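Local coordinates for protein o-succinylbenzoate synthase (Synechococcus elongatus, PDB 2OZT) that converts 2-succinyl-6-hydroxy-2,4-cyclohexadiene-1-carboxylate to 2-succinylbenzoate by loss of water, a metal-dependent step on the route to phylloquinone, at residues V234-L248 with G262-E275. Sequence-based numbering, arbitrary orientation.
Sequences VDRGWPGFFVIKTAL and GLEPQRLVFSSALE
R267 reaches across to P239, G240 and F241 at the start of strand 241-244 and lays its CD over the centre of the F241 ring, 3.9 Å from the centroid, a CH-pi contact. Its CZ sits off-centre over the same face at 4.9 Å, a cation-pi pair with ring and guanidinium planes 35° apart. A bend at chi2 (-58°) turns the chain along G240 O, and NE and NH2 then grip P239 O side-on, the carbonyl oxygen lying near the guanidinium plane (NE–O 3.1 Å). The F242 ring is sandwiched: L263 CD1 presses on one face, 3.4 Å from CE2, and W238 CD1 lies over the opposite face. V234 CG2 backs the same L263 methyl at 3.7 Å. L268 CD2 meets both F242 CB and I244 CG1, and F242 and I244 pack in turn on V230 of helix 227-235. Strands 241-244 and 268-270 run parallel, joined by four backbone bonds from F242 N–R267 O to S271 N–I244 O. Beyond them, water 1 links I244 O, T246 N and S271 O. S271 OG approaches K245 CD at 3.2 Å, while K245 curls back through chi2 and chi3 to give NZ to V243 O, with D221 as salt-bridge partner. Adjacent parallel strands joined through helix 252-260 form a beta-alpha-beta unit of the enolase-superfamily barrel, delivering K245, the predicted proton acceptor, beside the metal ligand D221.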
loop_
_atom_site.group_PDB
_atom_site.type_symbol
_atom_site.label_atom_id
_atom_site.label_comp_id
_atom_site.label_asym_id
_atom_site.label_seq_id
_atom_site.Cartn_x
_atom_site.Cartn_y
_atom_site.Cartn_z
ATOM N N VAL A 234 -3.988 -0.015 16.841
ATOM C CA VAL A 234 -5.005 0.885 17.381
ATOM C C VAL A 234 -5.178 0.617 18.875
ATOM O O VAL A 234 -5.305 1.550 19.666
ATOM C CB VAL A 234 -6.341 0.638 16.673
ATOM C CG1 VAL A 234 -7.466 1.342 17.369
ATOM C CG2 VAL A 234 -6.250 1.107 15.182
ATOM N N ASP A 235 -5.241 -0.657 19.231
ATOM C CA ASP A 235 -5.541 -0.995 20.637
ATOM C C ASP A 235 -4.336 -0.687 21.517
ATOM O O ASP A 235 -4.495 -0.535 22.743
ATOM C CB ASP A 235 -6.026 -2.455 20.770
ATOM C CG ASP A 235 -7.392 -2.687 20.130
ATOM O OD1 ASP A 235 -8.148 -1.720 19.912
ATOM O OD2 ASP A 235 -7.709 -3.861 19.866
ATOM N N ARG A 236 -3.146 -0.615 20.919
ATOM C CA ARG A 236 -1.952 -0.125 21.623
ATOM C C ARG A 236 -1.924 1.394 21.763
ATOM O O ARG A 236 -0.995 1.947 22.371
ATOM C CB ARG A 236 -0.679 -0.551 20.875
ATOM C CG ARG A 236 -0.272 -1.977 21.164
ATOM C CD ARG A 236 0.808 -2.479 20.181
ATOM N NE ARG A 236 1.204 -3.839 20.526
ATOM C CZ ARG A 236 1.945 -4.635 19.771
ATOM N NH1 ARG A 236 2.407 -4.228 18.584
ATOM N NH2 ARG A 236 2.240 -5.846 20.217
ATOM N N GLY A 237 -2.879 2.098 21.179
ATOM C CA GLY A 237 -2.862 3.551 21.227
ATOM C C GLY A 237 -1.870 4.197 20.284
ATOM O O GLY A 237 -1.333 5.255 20.583
ATOM N N TRP A 238 -1.638 3.587 19.122
ATOM C CA TRP A 238 -0.697 4.193 18.168
ATOM C C TRP A 238 -1.143 5.606 17.849
ATOM O O TRP A 238 -2.262 5.793 17.414
ATOM C CB TRP A 238 -0.655 3.375 16.897
ATOM C CG TRP A 238 0.302 3.937 15.862
ATOM C CD1 TRP A 238 -0.032 4.481 14.647
ATOM C CD2 TRP A 238 1.720 3.988 15.958
ATOM N NE1 TRP A 238 1.102 4.859 13.968
ATOM C CE2 TRP A 238 2.193 4.594 14.774
ATOM C CE3 TRP A 238 2.649 3.591 16.932
ATOM C CZ2 TRP A 238 3.565 4.786 14.519
ATOM C CZ3 TRP A 238 4.020 3.813 16.694
ATOM C CH2 TRP A 238 4.468 4.373 15.478
ATOM N N PRO A 239 -0.282 6.625 18.071
ATOM C CA PRO A 239 -0.743 7.993 17.790
ATOM C C PRO A 239 -0.378 8.523 16.398
ATOM O O PRO A 239 -0.790 9.627 16.045
ATOM C CB PRO A 239 0.068 8.836 18.797
ATOM C CG PRO A 239 1.372 8.077 18.884
ATOM C CD PRO A 239 1.029 6.609 18.780
ATOM N N GLY A 240 0.364 7.736 15.628
ATOM C CA GLY A 240 0.810 8.157 14.318
ATOM C C GLY A 240 -0.034 7.674 13.154
ATOM O O GLY A 240 -1.273 7.491 13.268
ATOM N N PHE A 241 0.642 7.565 12.019
ATOM C CA PHE A 241 -0.035 7.193 10.782
ATOM C C PHE A 241 0.055 5.704 10.483
ATOM O O PHE A 241 0.901 4.974 10.984
ATOM C CB PHE A 241 0.572 7.948 9.598
ATOM C CG PHE A 241 0.299 9.420 9.631
ATOM C CD1 PHE A 241 -0.727 9.987 8.899
ATOM C CD2 PHE A 241 1.102 10.250 10.416
ATOM C CE1 PHE A 241 -0.964 11.358 8.974
ATOM C CE2 PHE A 241 0.900 11.618 10.455
ATOM C CZ PHE A 241 -0.152 12.181 9.746
ATOM N N PHE A 242 -0.892 5.243 9.659
ATOM C CA PHE A 242 -0.901 3.843 9.235
ATOM C C PHE A 242 -0.898 3.854 7.709
ATOM O O PHE A 242 -1.737 4.538 7.109
ATOM C CB PHE A 242 -2.248 3.219 9.615
ATOM C CG PHE A 242 -2.520 3.083 11.107
ATOM C CD1 PHE A 242 -2.330 1.875 11.746
ATOM C CD2 PHE A 242 -3.072 4.143 11.833
ATOM C CE1 PHE A 242 -2.645 1.738 13.118
ATOM C CE2 PHE A 242 -3.383 3.988 13.194
ATOM C CZ PHE A 242 -3.164 2.791 13.808
ATOM N N VAL A 243 0.052 3.162 7.098
ATOM C CA VAL A 243 0.077 3.067 5.627
ATOM C C VAL A 243 -0.662 1.762 5.269
ATOM O O VAL A 243 -0.201 0.669 5.603
ATOM C CB VAL A 243 1.521 3.052 5.103
ATOM C CG1 VAL A 243 1.543 2.951 3.576
ATOM C CG2 VAL A 243 2.271 4.323 5.582
ATOM N N ILE A 244 -1.838 1.890 4.657
ATOM C CA ILE A 244 -2.701 0.740 4.393
ATOM C C ILE A 244 -2.508 0.251 2.972
ATOM O O ILE A 244 -2.686 1.035 2.009
ATOM C CB ILE A 244 -4.173 1.189 4.524
ATOM C CG1 ILE A 244 -4.492 1.739 5.923
ATOM C CG2 ILE A 244 -5.143 0.025 4.170
ATOM C CD1 ILE A 244 -4.220 0.749 7.079
ATOM N N LYS A 245 -2.130 -1.023 2.840
ATOM C CA LYS A 245 -2.072 -1.659 1.515
ATOM C C LYS A 245 -3.342 -2.456 1.334
ATOM O O LYS A 245 -3.459 -3.592 1.777
ATOM C CB LYS A 245 -0.877 -2.615 1.385
ATOM C CG LYS A 245 0.491 -1.899 1.265
ATOM C CD LYS A 245 0.999 -1.157 2.544
ATOM C CE LYS A 245 1.180 -2.071 3.754
ATOM N NZ LYS A 245 1.685 -1.192 4.936
ATOM N N THR A 246 -4.321 -1.797 0.715
ATOM C CA THR A 246 -5.666 -2.368 0.664
ATOM C C THR A 246 -5.679 -3.773 0.039
ATOM O O THR A 246 -6.450 -4.636 0.488
ATOM C CB THR A 246 -6.568 -1.410 -0.050
ATOM O OG1 THR A 246 -6.591 -0.158 0.643
ATOM C CG2 THR A 246 -8.026 -1.896 -0.131
ATOM N N ALA A 247 -4.842 -3.998 -0.965
ATOM C CA ALA A 247 -4.851 -5.305 -1.627
ATOM C C ALA A 247 -4.378 -6.425 -0.715
ATOM O O ALA A 247 -4.631 -7.614 -0.987
ATOM C CB ALA A 247 -3.988 -5.245 -2.893
ATOM N N LEU A 248 -3.637 -6.061 0.356
ATOM C CA LEU A 248 -3.072 -7.075 1.264
ATOM C C LEU A 248 -3.813 -7.220 2.589
ATOM O O LEU A 248 -3.492 -8.086 3.395
ATOM C CB LEU A 248 -1.614 -6.723 1.630
ATOM C CG LEU A 248 -0.714 -6.368 0.462
ATOM C CD1 LEU A 248 0.733 -6.084 1.010
ATOM C CD2 LEU A 248 -0.725 -7.523 -0.588
ATOM N N GLY A 262 -12.094 2.886 16.548
ATOM C CA GLY A 262 -11.024 3.802 16.993
ATOM C C GLY A 262 -10.004 4.319 15.982
ATOM O O GLY A 262 -9.142 5.139 16.315
ATOM N N LEU A 263 -10.082 3.868 14.735
ATOM C CA LEU A 263 -9.089 4.290 13.759
ATOM C C LEU A 263 -9.473 5.634 13.169
ATOM O O LEU A 263 -10.616 5.852 12.787
ATOM C CB LEU A 263 -8.997 3.211 12.680
ATOM C CG LEU A 263 -7.949 3.373 11.601
ATOM C CD1 LEU A 263 -6.507 3.261 12.163
ATOM C CD2 LEU A 263 -8.170 2.296 10.564
ATOM N N GLU A 264 -8.516 6.562 13.125
ATOM C CA GLU A 264 -8.801 7.905 12.585
ATOM C C GLU A 264 -8.562 8.004 11.077
ATOM O O GLU A 264 -7.449 7.726 10.615
ATOM C CB GLU A 264 -7.884 8.924 13.254
ATOM C CG GLU A 264 -8.122 9.075 14.750
ATOM C CD GLU A 264 -9.427 9.765 15.054
ATOM O OE1 GLU A 264 -9.974 10.470 14.168
ATOM O OE2 GLU A 264 -9.918 9.607 16.194
ATOM N N PRO A 265 -9.588 8.407 10.300
ATOM C CA PRO A 265 -9.384 8.540 8.850
ATOM C C PRO A 265 -8.205 9.423 8.484
ATOM O O PRO A 265 -7.481 9.154 7.531
ATOM C CB PRO A 265 -10.719 9.170 8.349
ATOM C CG PRO A 265 -11.724 8.783 9.403
ATOM C CD PRO A 265 -10.983 8.692 10.710
ATOM N N GLN A 266 -7.977 10.511 9.228
ATOM C CA GLN A 266 -6.873 11.428 8.928
ATOM C C GLN A 266 -5.499 10.803 9.129
ATOM O O GLN A 266 -4.532 11.333 8.626
ATOM C CB GLN A 266 -7.055 12.694 9.784
ATOM C CG GLN A 266 -6.067 13.871 9.490
ATOM C CD GLN A 266 -4.711 13.723 10.118
ATOM O OE1 GLN A 266 -4.546 13.042 11.156
ATOM N NE2 GLN A 266 -3.695 14.348 9.490
ATOM N N ARG A 267 -5.428 9.691 9.855
ATOM C CA ARG A 267 -4.138 9.036 10.062
ATOM C C ARG A 267 -3.819 7.954 9.018
ATOM O O ARG A 267 -2.813 7.273 9.126
ATOM C CB ARG A 267 -4.083 8.454 11.483
ATOM C CG ARG A 267 -3.922 9.544 12.582
ATOM C CD ARG A 267 -2.695 10.365 12.362
ATOM N NE ARG A 267 -2.210 10.912 13.621
ATOM C CZ ARG A 267 -2.025 12.206 13.879
ATOM N NH1 ARG A 267 -2.252 13.130 12.949
ATOM N NH2 ARG A 267 -1.585 12.579 15.075
ATOM N N LEU A 268 -4.693 7.766 8.018
ATOM C CA LEU A 268 -4.460 6.761 6.945
ATOM C C LEU A 268 -3.764 7.343 5.720
ATOM O O LEU A 268 -4.092 8.444 5.253
ATOM C CB LEU A 268 -5.790 6.141 6.477
ATOM C CG LEU A 268 -6.623 5.500 7.579
ATOM C CD1 LEU A 268 -7.772 4.773 6.927
ATOM C CD2 LEU A 268 -5.810 4.539 8.469
ATOM N N VAL A 269 -2.870 6.522 5.172
ATOM C CA VAL A 269 -2.277 6.779 3.859
ATOM C C VAL A 269 -2.438 5.476 3.074
ATOM O O VAL A 269 -2.016 4.415 3.530
ATOM C CB VAL A 269 -0.775 7.117 3.992
ATOM C CG1 VAL A 269 -0.125 7.221 2.602
ATOM C CG2 VAL A 269 -0.626 8.466 4.727
ATOM N N PHE A 270 -3.089 5.554 1.911
ATOM C CA PHE A 270 -3.270 4.351 1.135
ATOM C C PHE A 270 -2.169 4.161 0.104
ATOM O O PHE A 270 -1.859 5.084 -0.629
ATOM C CB PHE A 270 -4.625 4.448 0.410
ATOM C CG PHE A 270 -5.808 4.420 1.334
ATOM C CD1 PHE A 270 -6.386 3.216 1.664
ATOM C CD2 PHE A 270 -6.366 5.593 1.830
ATOM C CE1 PHE A 270 -7.492 3.160 2.559
ATOM C CE2 PHE A 270 -7.439 5.566 2.729
ATOM C CZ PHE A 270 -8.018 4.342 3.043
ATOM N N SER A 271 -1.600 2.953 0.065
ATOM C CA SER A 271 -0.462 2.684 -0.803
ATOM C C SER A 271 -0.534 1.407 -1.565
ATOM O O SER A 271 -1.413 0.545 -1.329
ATOM C CB SER A 271 0.829 2.720 0.025
ATOM O OG SER A 271 0.988 1.538 0.748
ATOM N N SER A 272 0.359 1.333 -2.550
ATOM C CA SER A 272 0.410 0.191 -3.464
ATOM C C SER A 272 1.255 -0.963 -2.982
ATOM O O SER A 272 2.305 -0.777 -2.370
ATOM C CB SER A 272 0.968 0.649 -4.809
ATOM O OG SER A 272 1.070 -0.455 -5.709
ATOM N N ALA A 273 0.808 -2.179 -3.244
ATOM C CA ALA A 273 1.592 -3.395 -3.008
ATOM C C ALA A 273 2.061 -3.947 -4.367
ATOM O O ALA A 273 2.189 -5.172 -4.526
ATOM C CB ALA A 273 0.712 -4.436 -2.339
ATOM N N LEU A 274 2.297 -3.054 -5.336
ATOM C CA LEU A 274 2.693 -3.468 -6.702
ATOM C C LEU A 274 1.730 -4.497 -7.258
ATOM O O LEU A 274 2.117 -5.561 -7.790
ATOM C CB LEU A 274 4.149 -3.990 -6.719
ATOM C CG LEU A 274 5.217 -2.987 -6.275
ATOM C CD1 LEU A 274 6.576 -3.677 -6.385
ATOM C CD2 LEU A 274 5.185 -1.705 -7.099
ATOM N N GLU A 275 0.453 -4.166 -7.131
ATOM C CA GLU A 275 -0.627 -5.016 -7.632
ATOM C C GLU A 275 -0.990 -4.590 -9.058
ATOM O O GLU A 275 -0.525 -3.570 -9.559
ATOM C CB GLU A 275 -1.856 -4.952 -6.689
ATOM C CG GLU A 275 -2.504 -3.590 -6.576
ATOM C CD GLU A 275 -1.664 -2.565 -5.806
ATOM O OE1 GLU A 275 -1.011 -1.734 -6.469
ATOM O OE2 GLU A 275 -1.713 -2.588 -4.567
HETATM O O HOH W 1 -4.080 0.839 -0.504
HETATM O O HOH W 2 -2.581 -2.161 -1.951
#